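Phosphodiesterase MJ0936 (Methanocaldococcus jannaschii, PDB 2AHD) belongs to the calcineurin-like phosphoesterase superfamily and has its fold, two mixed beta sheets packed face to face with helices outside. Local coordinates at residues Ile54-Asn59 and Phe94-His99; Ile3-Asp8 and Val115-His120; His120-Val125 and Pro137-Gly142; Gly35-Leu40 and Cys65-Trp70. All blocks are in the same frame, centred on the assembly; numbering follows the deposited sequence.

Interaction 1 (Ile54-Asn59 and Phe94-His99); sequences IATYGN and FITHGH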
loop_
_atom_site.group_PDB
_atom_site.type_symbol
_atom_site.label_atom_id
_atom_site.label_comp_id
_atom_site.label_asym_id
_atom_site.label_seq_id
_atom_site.Cartn_x
_atom_site.Cartn_y
_atom_site.Cartn_z
ATOM N N ILE A 54 -6.425 0.814 3.503
ATOM C CA ILE A 54 -6.029 -0.440 4.142
ATOM C C ILE A 54 -4.519 -0.265 4.255
ATOM O O ILE A 54 -3.793 -0.450 3.277
ATOM C CB ILE A 54 -6.312 -1.685 3.259
ATOM C CG1 ILE A 54 -7.755 -1.670 2.745
ATOM C CG2 ILE A 54 -6.062 -2.948 4.063
ATOM C CD1 ILE A 54 -8.039 -0.589 1.710
ATOM N N ALA A 55 -4.048 0.117 5.435
ATOM C CA ALA A 55 -2.627 0.353 5.640
ATOM C C ALA A 55 -1.984 -0.615 6.618
ATOM O O ALA A 55 -2.660 -1.267 7.402
ATOM C CB ALA A 55 -2.421 1.777 6.114
ATOM N N THR A 56 -0.664 -0.702 6.557
ATOM C CA THR A 56 0.096 -1.574 7.438
ATOM C C THR A 56 1.221 -0.767 8.055
ATOM O O THR A 56 1.786 0.116 7.410
ATOM C CB THR A 56 0.687 -2.758 6.671
ATOM O OG1 THR A 56 -0.342 -3.717 6.414
ATOM C CG2 THR A 56 1.787 -3.416 7.473
ATOM N N TYR A 57 1.546 -1.071 9.307
ATOM C CA TYR A 57 2.598 -0.356 10.022
ATOM C C TYR A 57 3.992 -0.645 9.483
ATOM O O TYR A 57 4.346 -1.788 9.197
ATOM C CB TYR A 57 2.551 -0.693 11.521
ATOM C CG TYR A 57 1.330 -0.171 12.240
ATOM C CD1 TYR A 57 1.061 1.193 12.289
ATOM C CD2 TYR A 57 0.433 -1.044 12.860
ATOM C CE1 TYR A 57 -0.069 1.678 12.934
ATOM C CE2 TYR A 57 -0.707 -0.565 13.513
ATOM C CZ TYR A 57 -0.953 0.797 13.543
ATOM O OH TYR A 57 -2.086 1.279 14.163
ATOM N N GLY A 58 4.779 0.409 9.343
ATOM C CA GLY A 58 6.129 0.256 8.867
ATOM C C GLY A 58 6.991 0.221 10.101
ATOM O O GLY A 58 6.496 0.447 11.188
ATOM N N ASN A 59 8.274 -0.060 9.943
ATOM C CA ASN A 59 9.170 -0.114 11.086
ATOM C C ASN A 59 9.515 1.282 11.571
ATOM O O ASN A 59 10.045 1.436 12.666
ATOM C CB ASN A 59 10.447 -0.864 10.711
ATOM C CG ASN A 59 10.996 -0.420 9.382
ATOM O OD1 ASN A 59 10.264 -0.348 8.384
ATOM N ND2 ASN A 59 12.286 -0.111 9.348
ATOM N N PHE A 94 -2.845 -10.475 1.030
ATOM C CA PHE A 94 -2.037 -10.488 2.244
ATOM C C PHE A 94 -1.129 -9.287 2.129
ATOM O O PHE A 94 -0.305 -9.216 1.227
ATOM C CB PHE A 94 -1.174 -11.718 2.401
ATOM C CG PHE A 94 -0.417 -11.724 3.690
ATOM C CD1 PHE A 94 -1.093 -11.683 4.902
ATOM C CD2 PHE A 94 0.968 -11.742 3.705
ATOM C CE1 PHE A 94 -0.401 -11.660 6.112
ATOM C CE2 PHE A 94 1.673 -11.718 4.914
ATOM C CZ PHE A 94 0.982 -11.678 6.118
ATOM N N ILE A 95 -1.289 -8.349 3.053
ATOM C CA ILE A 95 -0.527 -7.116 3.043
ATOM C C ILE A 95 0.357 -6.961 4.265
ATOM O O ILE A 95 -0.026 -7.317 5.372
ATOM C CB ILE A 95 -1.478 -5.930 2.971
ATOM C CG1 ILE A 95 -2.481 -6.156 1.842
ATOM C CG2 ILE A 95 -0.705 -4.659 2.751
ATOM C CD1 ILE A 95 -3.545 -5.094 1.743
ATOM N N THR A 96 1.550 -6.424 4.051
ATOM C CA THR A 96 2.498 -6.208 5.138
ATOM C C THR A 96 3.671 -5.388 4.639
ATOM O O THR A 96 4.073 -5.518 3.496
ATOM C CB THR A 96 3.028 -7.556 5.728
ATOM O OG1 THR A 96 3.893 -7.280 6.835
ATOM C CG2 THR A 96 3.800 -8.362 4.681
ATOM N N HIS A 97 4.195 -4.521 5.493
ATOM C CA HIS A 97 5.345 -3.699 5.145
ATOM C C HIS A 97 6.485 -4.701 5.121
ATOM O O HIS A 97 6.576 -5.518 6.035
ATOM C CB HIS A 97 5.568 -2.680 6.257
ATOM C CG HIS A 97 6.756 -1.798 6.056
ATOM N ND1 HIS A 97 6.781 -0.786 5.126
ATOM C CD2 HIS A 97 7.950 -1.755 6.691
ATOM C CE1 HIS A 97 7.937 -0.154 5.198
ATOM N NE2 HIS A 97 8.666 -0.721 6.141
ATOM N N GLY A 98 7.333 -4.669 4.094
ATOM C CA GLY A 98 8.451 -5.614 4.034
ATOM C C GLY A 98 8.738 -6.253 5.385
ATOM O O GLY A 98 8.307 -7.369 5.641
ATOM N N HIS A 99 9.497 -5.565 6.233
ATOM C CA HIS A 99 9.733 -6.039 7.588
ATOM C C HIS A 99 10.209 -7.456 7.780
ATOM O O HIS A 99 11.331 -7.815 7.464
ATOM C CB HIS A 99 8.435 -5.915 8.363
ATOM C CG HIS A 99 8.370 -4.734 9.264
ATOM N ND1 HIS A 99 7.192 -4.315 9.843
ATOM C CD2 HIS A 99 9.338 -3.916 9.732
ATOM C CE1 HIS A 99 7.438 -3.288 10.635
ATOM N NE2 HIS A 99 8.733 -3.026 10.586
HETATM O O HOH W 1 4.308 -5.026 8.520
#

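Interaction 2 (Ile3-Asp8 and Val115-His120); sequences IGIMSD and VVIYGH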
loop_
_atom_site.group_PDB
_atom_site.type_symbol
_atom_site.label_atom_id
_atom_site.label_comp_id
_atom_site.label_asym_id
_atom_site.label_seq_id
_atom_site.Cartn_x
_atom_site.Cartn_y
_atom_site.Cartn_z
ATOM N N ILE A 3 -7.915 -0.998 -7.636
ATOM C CA ILE A 3 -7.377 -0.461 -6.384
ATOM C C ILE A 3 -5.961 0.099 -6.507
ATOM O O ILE A 3 -5.158 -0.377 -7.307
ATOM C CB ILE A 3 -7.386 -1.525 -5.256
ATOM C CG1 ILE A 3 -6.816 -2.841 -5.767
ATOM C CG2 ILE A 3 -8.789 -1.725 -4.743
ATOM C CD1 ILE A 3 -6.958 -3.978 -4.789
ATOM N N GLY A 4 -5.669 1.114 -5.700
ATOM C CA GLY A 4 -4.357 1.729 -5.712
ATOM C C GLY A 4 -3.417 1.231 -4.626
ATOM O O GLY A 4 -3.820 1.004 -3.481
ATOM N N ILE A 5 -2.149 1.072 -4.990
ATOM C CA ILE A 5 -1.129 0.599 -4.060
ATOM C C ILE A 5 -0.002 1.622 -3.902
ATOM O O ILE A 5 0.455 2.219 -4.884
ATOM C CB ILE A 5 -0.504 -0.706 -4.561
ATOM C CG1 ILE A 5 -1.601 -1.658 -5.025
ATOM C CG2 ILE A 5 0.308 -1.342 -3.458
ATOM C CD1 ILE A 5 -1.073 -2.939 -5.630
ATOM N N MET A 6 0.437 1.832 -2.667
ATOM C CA MET A 6 1.530 2.754 -2.398
ATOM C C MET A 6 2.300 2.216 -1.190
ATOM O O MET A 6 1.901 1.213 -0.603
ATOM C CB MET A 6 1.000 4.192 -2.190
ATOM C CG MET A 6 0.180 4.446 -0.949
ATOM S SD MET A 6 -0.688 5.999 -1.064
ATOM C CE MET A 6 0.545 7.123 -1.200
ATOM N N SER A 7 3.418 2.849 -0.842
ATOM C CA SER A 7 4.244 2.401 0.284
ATOM C C SER A 7 5.425 3.335 0.525
ATOM O O SER A 7 5.832 4.071 -0.367
ATOM C CB SER A 7 4.753 0.976 0.012
ATOM O OG SER A 7 5.536 0.478 1.078
ATOM N N ASP A 8 5.971 3.301 1.736
ATOM C CA ASP A 8 7.124 4.130 2.091
ATOM C C ASP A 8 7.035 5.526 1.487
ATOM O O ASP A 8 7.694 5.810 0.493
ATOM C CB ASP A 8 8.425 3.483 1.602
ATOM C CG ASP A 8 8.443 1.993 1.800
ATOM O OD1 ASP A 8 8.295 1.557 2.947
ATOM O OD2 ASP A 8 8.604 1.250 0.805
ATOM N N VAL A 115 -2.872 -12.617 -4.060
ATOM C CA VAL A 115 -1.977 -11.483 -4.177
ATOM C C VAL A 115 -1.247 -11.261 -2.868
ATOM O O VAL A 115 -1.793 -11.526 -1.809
ATOM C CB VAL A 115 -2.776 -10.213 -4.520
ATOM C CG1 VAL A 115 -1.837 -9.084 -4.897
ATOM C CG2 VAL A 115 -3.752 -10.511 -5.654
ATOM N N VAL A 116 0.001 -10.805 -2.950
ATOM C CA VAL A 116 0.802 -10.495 -1.762
ATOM C C VAL A 116 1.476 -9.154 -2.019
ATOM O O VAL A 116 2.288 -9.015 -2.923
ATOM C CB VAL A 116 1.873 -11.556 -1.475
ATOM C CG1 VAL A 116 2.651 -11.174 -0.249
ATOM C CG2 VAL A 116 1.224 -12.894 -1.256
ATOM N N ILE A 117 1.107 -8.162 -1.222
ATOM C CA ILE A 117 1.632 -6.816 -1.358
ATOM C C ILE A 117 2.525 -6.447 -0.178
ATOM O O ILE A 117 2.208 -6.769 0.962
ATOM C CB ILE A 117 0.476 -5.819 -1.445
ATOM C CG1 ILE A 117 -0.477 -6.244 -2.565
ATOM C CG2 ILE A 117 1.016 -4.416 -1.665
ATOM C CD1 ILE A 117 -1.682 -5.369 -2.695
ATOM N N TYR A 118 3.635 -5.763 -0.445
ATOM C CA TYR A 118 4.557 -5.375 0.620
ATOM C C TYR A 118 5.465 -4.244 0.169
ATOM O O TYR A 118 5.575 -3.987 -1.016
ATOM C CB TYR A 118 5.402 -6.578 1.032
ATOM C CG TYR A 118 6.450 -6.928 0.017
ATOM C CD1 TYR A 118 7.774 -6.550 0.202
ATOM C CD2 TYR A 118 6.113 -7.593 -1.152
ATOM C CE1 TYR A 118 8.736 -6.826 -0.750
ATOM C CE2 TYR A 118 7.062 -7.876 -2.117
ATOM C CZ TYR A 118 8.375 -7.492 -1.909
ATOM O OH TYR A 118 9.331 -7.799 -2.849
ATOM N N GLY A 119 6.110 -3.572 1.117
ATOM C CA GLY A 119 7.007 -2.478 0.776
ATOM C C GLY A 119 8.329 -2.647 1.496
ATOM O O GLY A 119 8.975 -3.682 1.366
ATOM N N HIS A 120 8.744 -1.627 2.237
ATOM C CA HIS A 120 9.978 -1.684 3.022
ATOM C C HIS A 120 11.306 -1.680 2.298
ATOM O O HIS A 120 12.227 -0.993 2.717
ATOM C CB HIS A 120 9.956 -2.899 3.933
ATOM C CG HIS A 120 11.207 -3.075 4.732
ATOM N ND1 HIS A 120 11.759 -2.059 5.483
ATOM C CD2 HIS A 120 11.982 -4.162 4.941
ATOM C CE1 HIS A 120 12.817 -2.514 6.126
ATOM N NE2 HIS A 120 12.974 -3.787 5.815
#

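Interaction 3 (His120-Val125 and Pro137-Gly142); sequences HTHERV and PGECCG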
loop_
_atom_site.group_PDB
_atom_site.type_symbol
_atom_site.label_atom_id
_atom_site.label_comp_id
_atom_site.label_asym_id
_atom_site.label_seq_id
_atom_site.Cartn_x
_atom_site.Cartn_y
_atom_site.Cartn_z
ATOM N N HIS A 120 8.744 -1.627 2.237
ATOM C CA HIS A 120 9.978 -1.684 3.022
ATOM C C HIS A 120 11.306 -1.680 2.298
ATOM O O HIS A 120 12.227 -0.993 2.717
ATOM C CB HIS A 120 9.956 -2.899 3.933
ATOM C CG HIS A 120 11.207 -3.075 4.732
ATOM N ND1 HIS A 120 11.759 -2.059 5.483
ATOM C CD2 HIS A 120 11.982 -4.162 4.941
ATOM C CE1 HIS A 120 12.817 -2.514 6.126
ATOM N NE2 HIS A 120 12.974 -3.787 5.815
ATOM N N THR A 121 11.417 -2.463 1.233
ATOM C CA THR A 121 12.659 -2.538 0.481
ATOM C C THR A 121 12.880 -1.323 -0.386
ATOM O O THR A 121 14.014 -1.007 -0.720
ATOM C CB THR A 121 12.699 -3.776 -0.418
ATOM O OG1 THR A 121 11.636 -3.707 -1.373
ATOM C CG2 THR A 121 12.558 -5.039 0.413
ATOM N N HIS A 122 11.802 -0.632 -0.739
ATOM C CA HIS A 122 11.906 0.544 -1.599
ATOM C C HIS A 122 12.167 0.028 -3.014
ATOM O O HIS A 122 12.213 0.787 -3.975
ATOM C CB HIS A 122 13.069 1.440 -1.156
ATOM C CG HIS A 122 12.798 2.243 0.079
ATOM N ND1 HIS A 122 12.394 3.557 0.036
ATOM C CD2 HIS A 122 12.898 1.927 1.390
ATOM C CE1 HIS A 122 12.258 4.020 1.265
ATOM N NE2 HIS A 122 12.558 3.050 2.107
ATOM N N GLU A 123 12.341 -1.283 -3.127
ATOM C CA GLU A 123 12.595 -1.919 -4.410
ATOM C C GLU A 123 11.307 -2.389 -5.048
ATOM O O GLU A 123 10.804 -3.448 -4.708
ATOM C CB GLU A 123 13.524 -3.120 -4.234
ATOM C CG GLU A 123 14.915 -2.764 -3.751
ATOM C CD GLU A 123 15.628 -1.792 -4.679
ATOM O OE1 GLU A 123 16.788 -1.434 -4.389
ATOM O OE2 GLU A 123 15.038 -1.382 -5.702
ATOM N N ARG A 124 10.779 -1.600 -5.974
ATOM C CA ARG A 124 9.546 -1.951 -6.663
ATOM C C ARG A 124 9.693 -3.233 -7.476
ATOM O O ARG A 124 10.579 -3.346 -8.315
ATOM C CB ARG A 124 9.137 -0.826 -7.607
ATOM C CG ARG A 124 10.091 -0.644 -8.758
ATOM C CD ARG A 124 9.749 0.534 -9.628
ATOM N NE ARG A 124 10.762 0.689 -10.663
ATOM C CZ ARG A 124 12.023 1.044 -10.433
ATOM N NH1 ARG A 124 12.429 1.294 -9.199
ATOM N NH2 ARG A 124 12.887 1.129 -11.433
ATOM N N VAL A 125 8.819 -4.201 -7.217
ATOM C CA VAL A 125 8.827 -5.464 -7.949
ATOM C C VAL A 125 7.384 -5.826 -8.272
ATOM O O VAL A 125 6.449 -5.331 -7.642
ATOM C CB VAL A 125 9.451 -6.605 -7.150
ATOM C CG1 VAL A 125 8.447 -7.167 -6.188
ATOM C CG2 VAL A 125 9.938 -7.669 -8.090
ATOM N N PRO A 137 4.945 -1.847 -4.569
ATOM C CA PRO A 137 4.745 -0.636 -5.358
ATOM C C PRO A 137 5.960 0.263 -5.509
ATOM O O PRO A 137 5.952 1.185 -6.329
ATOM C CB PRO A 137 3.602 0.060 -4.627
ATOM C CG PRO A 137 3.798 -0.369 -3.218
ATOM C CD PRO A 137 4.139 -1.822 -3.342
ATOM N N GLY A 138 7.009 -0.006 -4.736
ATOM C CA GLY A 138 8.180 0.843 -4.799
ATOM C C GLY A 138 7.988 1.971 -3.798
ATOM O O GLY A 138 6.983 2.013 -3.098
ATOM N N GLU A 139 8.934 2.900 -3.739
ATOM C CA GLU A 139 8.871 4.003 -2.793
ATOM C C GLU A 139 8.214 5.234 -3.374
ATOM O O GLU A 139 8.607 5.738 -4.422
ATOM C CB GLU A 139 10.278 4.352 -2.326
ATOM C CG GLU A 139 11.257 4.502 -3.467
ATOM C CD GLU A 139 12.570 5.091 -3.045
ATOM O OE1 GLU A 139 13.408 5.354 -3.926
ATOM O OE2 GLU A 139 12.766 5.300 -1.838
ATOM N N CYS A 140 7.206 5.735 -2.684
ATOM C CA CYS A 140 6.509 6.912 -3.148
ATOM C C CYS A 140 7.392 8.155 -3.027
ATOM O O CYS A 140 7.286 9.074 -3.829
ATOM C CB CYS A 140 5.224 7.078 -2.348
ATOM S SG CYS A 140 4.150 8.382 -2.932
ATOM N N CYS A 141 8.270 8.180 -2.027
ATOM C CA CYS A 141 9.175 9.320 -1.828
ATOM C C CYS A 141 10.270 9.301 -2.883
ATOM O O CYS A 141 10.770 10.350 -3.290
ATOM C CB CYS A 141 9.813 9.264 -0.446
ATOM S SG CYS A 141 10.707 7.753 -0.155
ATOM N N GLY A 142 10.634 8.096 -3.316
ATOM C CA GLY A 142 11.658 7.928 -4.329
ATOM C C GLY A 142 13.042 8.286 -3.847
ATOM O O GLY A 142 13.974 8.328 -4.639
#

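Interaction 4 (Gly35-Leu40 and Cys65-Trp70); sequences GDFVSL and CKLKEW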
loop_
_atom_site.group_PDB
_atom_site.type_symbol
_atom_site.label_atom_id
_atom_site.label_comp_id
_atom_site.label_asym_id
_atom_site.label_seq_id
_atom_site.Cartn_x
_atom_site.Cartn_y
_atom_site.Cartn_z
ATOM N N GLY A 35 3.683 0.935 3.648
ATOM C CA GLY A 35 4.911 1.470 4.210
ATOM C C GLY A 35 4.839 2.425 5.360
ATOM O O GLY A 35 3.898 2.417 6.140
ATOM N N ASP A 36 5.869 3.248 5.458
ATOM C CA ASP A 36 5.950 4.229 6.517
ATOM C C ASP A 36 5.424 5.570 6.012
ATOM O O ASP A 36 6.015 6.181 5.123
ATOM C CB ASP A 36 7.406 4.436 6.995
ATOM C CG ASP A 36 8.187 3.134 7.168
ATOM O OD1 ASP A 36 9.041 2.834 6.303
ATOM O OD2 ASP A 36 7.964 2.426 8.165
ATOM N N PHE A 37 4.291 6.016 6.544
ATOM C CA PHE A 37 3.782 7.338 6.170
ATOM C C PHE A 37 4.841 8.057 6.936
ATOM O O PHE A 37 5.433 9.042 6.488
ATOM C CB PHE A 37 2.452 7.644 6.853
ATOM C CG PHE A 37 1.498 6.510 6.842
ATOM C CD1 PHE A 37 1.761 5.371 7.584
ATOM C CD2 PHE A 37 0.350 6.567 6.060
ATOM C CE1 PHE A 37 0.893 4.300 7.541
ATOM C CE2 PHE A 37 -0.522 5.504 6.010
ATOM C CZ PHE A 37 -0.254 4.367 6.750
ATOM N N VAL A 38 5.029 7.472 8.122
ATOM C CA VAL A 38 5.983 7.843 9.139
ATOM C C VAL A 38 5.460 8.858 10.138
ATOM O O VAL A 38 5.213 8.498 11.282
ATOM C CB VAL A 38 7.296 8.313 8.506
ATOM C CG1 VAL A 38 7.854 9.464 9.282
ATOM C CG2 VAL A 38 8.283 7.167 8.466
ATOM N N SER A 39 5.275 10.110 9.719
ATOM C CA SER A 39 4.818 11.147 10.631
ATOM C C SER A 39 3.314 11.348 10.624
ATOM O O SER A 39 2.667 11.194 9.592
ATOM C CB SER A 39 5.510 12.466 10.310
ATOM O OG SER A 39 6.881 12.415 10.633
ATOM N N LEU A 40 2.768 11.714 11.781
ATOM C CA LEU A 40 1.335 11.941 11.941
ATOM C C LEU A 40 0.743 12.927 10.960
ATOM O O LEU A 40 -0.311 12.661 10.384
ATOM C CB LEU A 40 1.022 12.420 13.362
ATOM C CG LEU A 40 0.426 11.375 14.310
ATOM C CD1 LEU A 40 0.366 11.901 15.735
ATOM C CD2 LEU A 40 -0.952 11.004 13.801
ATOM N N CYS A 65 -0.386 4.193 17.636
ATOM C CA CYS A 65 -1.575 4.514 18.402
ATOM C C CYS A 65 -2.424 5.591 17.711
ATOM O O CYS A 65 -3.504 5.308 17.184
ATOM C CB CYS A 65 -1.138 4.972 19.801
ATOM S SG CYS A 65 -2.421 4.976 21.093
ATOM N N LYS A 66 -1.916 6.821 17.707
ATOM C CA LYS A 66 -2.622 7.951 17.112
ATOM C C LYS A 66 -2.783 7.829 15.607
ATOM O O LYS A 66 -3.649 8.465 15.017
ATOM C CB LYS A 66 -1.897 9.262 17.430
ATOM C CG LYS A 66 -1.582 9.472 18.899
ATOM C CD LYS A 66 -1.314 10.940 19.199
ATOM C CE LYS A 66 -0.452 11.115 20.448
ATOM N NZ LYS A 66 -0.997 10.413 21.651
ATOM N N LEU A 67 -1.944 7.014 14.981
ATOM C CA LEU A 67 -2.013 6.836 13.537
ATOM C C LEU A 67 -3.344 6.183 13.161
ATOM O O LEU A 67 -4.028 6.637 12.239
ATOM C CB LEU A 67 -0.824 5.984 13.057
ATOM C CG LEU A 67 -0.001 6.433 11.834
ATOM C CD1 LEU A 67 0.368 7.906 11.916
ATOM C CD2 LEU A 67 1.251 5.595 11.755
ATOM N N LYS A 68 -3.717 5.132 13.890
ATOM C CA LYS A 68 -4.971 4.437 13.616
ATOM C C LYS A 68 -6.164 5.311 13.967
ATOM O O LYS A 68 -7.188 5.278 13.284
ATOM C CB LYS A 68 -5.075 3.126 14.407
ATOM C CG LYS A 68 -6.245 2.242 13.926
ATOM C CD LYS A 68 -6.648 1.121 14.897
ATOM C CE LYS A 68 -5.518 0.147 15.205
ATOM N NZ LYS A 68 -4.485 0.762 16.091
ATOM N N GLU A 69 -6.029 6.083 15.041
ATOM C CA GLU A 69 -7.100 6.969 15.475
ATOM C C GLU A 69 -7.407 7.987 14.390
ATOM O O GLU A 69 -8.546 8.125 13.952
ATOM C CB GLU A 69 -6.697 7.699 16.749
ATOM C CG GLU A 69 -6.151 6.785 17.826
ATOM C CD GLU A 69 -5.946 7.508 19.150
ATOM O OE1 GLU A 69 -5.473 6.856 20.111
ATOM O OE2 GLU A 69 -6.262 8.723 19.220
ATOM N N TRP A 70 -6.376 8.699 13.959
ATOM C CA TRP A 70 -6.513 9.712 12.927
ATOM C C TRP A 70 -7.043 9.131 11.626
ATOM O O TRP A 70 -7.789 9.788 10.903
ATOM C CB TRP A 70 -5.162 10.371 12.687
ATOM C CG TRP A 70 -4.704 11.248 13.821
ATOM C CD1 TRP A 70 -4.919 11.056 15.163
ATOM C CD2 TRP A 70 -3.903 12.431 13.711
ATOM N NE1 TRP A 70 -4.300 12.047 15.891
ATOM C CE2 TRP A 70 -3.668 12.902 15.025
ATOM C CE3 TRP A 70 -3.356 13.138 12.628
ATOM C CZ2 TRP A 70 -2.906 14.049 15.282
ATOM C CZ3 TRP A 70 -2.601 14.274 12.884
ATOM C CH2 TRP A 70 -2.381 14.719 14.201
#

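Interaction 1 (Ile54-Asn59 and Phe94-His99)
Ile95 meets Ile54 and Thr56 where two strands from different sheets face each other. The two isoleucine side chains cross at about a right angle, with Ile95 CD1 4.0 Å from Ile54 CG2, while Ile95 CG2 lies beside Thr56 OG1, a hydroxyl that makes a weak bond to the carbonyl of Asp81. One residue on, Thr96 points its side chain away from 54-59 and offers its backbone instead: CG2 of Thr56, anti to its own backbone N, comes to 3.7 Å from Thr96 CA. The Thr96 hydroxyl OG1 bonds a water at 2.8 Å, which also reaches His99 ND1 and, more weakly, Tyr57 O. With CG anti to the backbone N (chi1 178°), the His97 ring is carried across to Gly58. Gly58 CA sits over one face, 3.6 Å from the His97 ring centroid, a CH-pi contact. At the ring edge, His97 NE2 makes a weak, bent bond of 2.8 Å to Asn59 OD1, with amide and ring planes 33° apart; the ring's other nitrogen, ND1, makes a weak hydrogen bond to Cys34 O. His99 turns one ring face onto the CD2 edge of His97. Strand ends giving way to Gly-Asn and Gly-His loops are signatures of the calcineurin-like phosphoesterases, where relatives gather a two-metal site at this edge of the sandwich.

Interaction 2 (Ile3-Asp8 and Val115-His120)
Ile5 and Ile117 point at each other tip to tip across the space between the sheets, and theirs is the well-filled end of the contact. CG2 meets CG2 of the two residues at 3.6 Å and CD1 meets CD1 at 3.9 Å. In both, CG2 is anti to the backbone N and CG1 anti to the carbonyl carbon; the two residues share nearly the same chi1 (-46° and -54°), and each branch faces its counterpart. Ile135 and Pro137 also pack on Ile5, and Ile32 on Ile117, making this a small apolar core between the sheets. The backbones themselves stand well apart here, with the CA atoms of Ile5 and Ile117 8.4 Å from one another. This is the heart of the superfamily's two-sheet sandwich: strand 3-6 lies inside one sheet, 115-118 inside the other, and the touching parts run nearly the same way.

Beyond the strands the two segments draw together but the side-chain filling thins out. Ser7 OG lies 3.3 Å from Gly119 CA, an approach that depends on Gly119 having no side chain. At the far end Asp8 reaches toward the backbone of the partly exposed His120. Its carboxylate straddles His120 N: OD2 accepts a weak bond at 3.2 Å, and OD1, less surely placed, another at 3.3 Å. A second weak donor steadies OD2, the hydroxyl of Ser7. The bond from CA to CB of His120 points away from 3-8.

Interaction 3 (His120-Val125 and Pro137-Gly142)
His122 and Glu139 are joined by a His-carboxylate hydrogen bond, in a stretch where the Gly-His-Thr-His signature of calcineurin-like phosphoesterases ends. His122 ND1 donates to Glu139 OE2 at 2.6 Å with an N-H...O angle of 147°. Ring and carboxylate stand almost perpendicular, 84° apart; OE2 is met from above the carboxylate plane, and it is tilted somewhat out of the ring plane. The bond helps to fix how the imidazole is rotated about its CB-CG axis. Cys141 SG sits at the same ring's edge, 4.3 Å from His122 CE1, and the ring of His10 packs nearly parallel to that of His122.

Glu139 is itself firmly held. Its CG lies between the backbone N and the carbonyl carbon (chi1 49°), and the extended chain beyond delivers the carboxylate to His122. OE2 takes a second hydrogen bond from Leu144 N, while OE1 is bonded to Thr145 OG1. Further along, the two loops come close where Arg124 meets the Gly138 backbone: Gly138, without a side chain, lets Arg124 come near, and Gly138 N is bonded to Asn136 OD1. The nearest atoms there are Arg124 CB and Gly138 CA, 3.4 Å apart.

Interaction 4 (Gly35-Leu40 and Cys65-Trp70)
The loop that begins with the Gly-Asp signature, Gly35-Asp36, runs out to Leu40, which lies against the flank of helix 64-74. Leu40 makes the largest single contribution to the contact. Its CD2 methyl sits over the six-membered ring of Trp70, 3.4 Å from the centroid and 17° off the normal, a CH-pi contact with the side chains crossing at about a right angle. In Trp70, chi1 of -70° sends the indole toward the loop and chi2 of 34° turns its face to Leu40. The other methyl, CD1, rests 3.9 Å from Lys66 CB, while the rest of the lysine chain runs off from the loop.

Between loop and helix, Leu67 works as a two-pronged partner: its CD1 touches Leu40 CD2 at 3.9 Å and its CD2 touches Phe37 CD1 at 4.2 Å, approaching that ring obliquely. Here the helix following strand 52-56 packs on the loop following strand 30-33, neighbouring crossovers on one side of a sheet in the superfamily's sandwich. Helix 43-46 adds Ile43 against both Leu67 and Trp70. Earlier in the loop, Asp36 OD2 accepts from Asn60 N; separately, the Phe37 ring stacks on that of His33.

Interactions 1 and 2 are joined through strands 91-96 and 115-118, neighbours in one sheet: Phe94 O probably accepts from Ile117 N at 3.0 Å, and Thr96 N probably donates to Ile117 O at 3.2 Å. Interaction 2 passes straight into interaction 3 through the shared His120, and Ser7 O and Cys140 N, 3.2 Å apart, probably join them by a backbone bond. Interaction 4 is the outlier, its centre about 19 Å from that of interaction 3, yet Lys68 NZ and Tyr57 OH, 3.1 Å apart, tie it to interaction 1. Asp8, Asp36, Asn59, His97, His120 and His122 come from these four contacts; in relatives, residues of these signature motifs surround a two-metal centre.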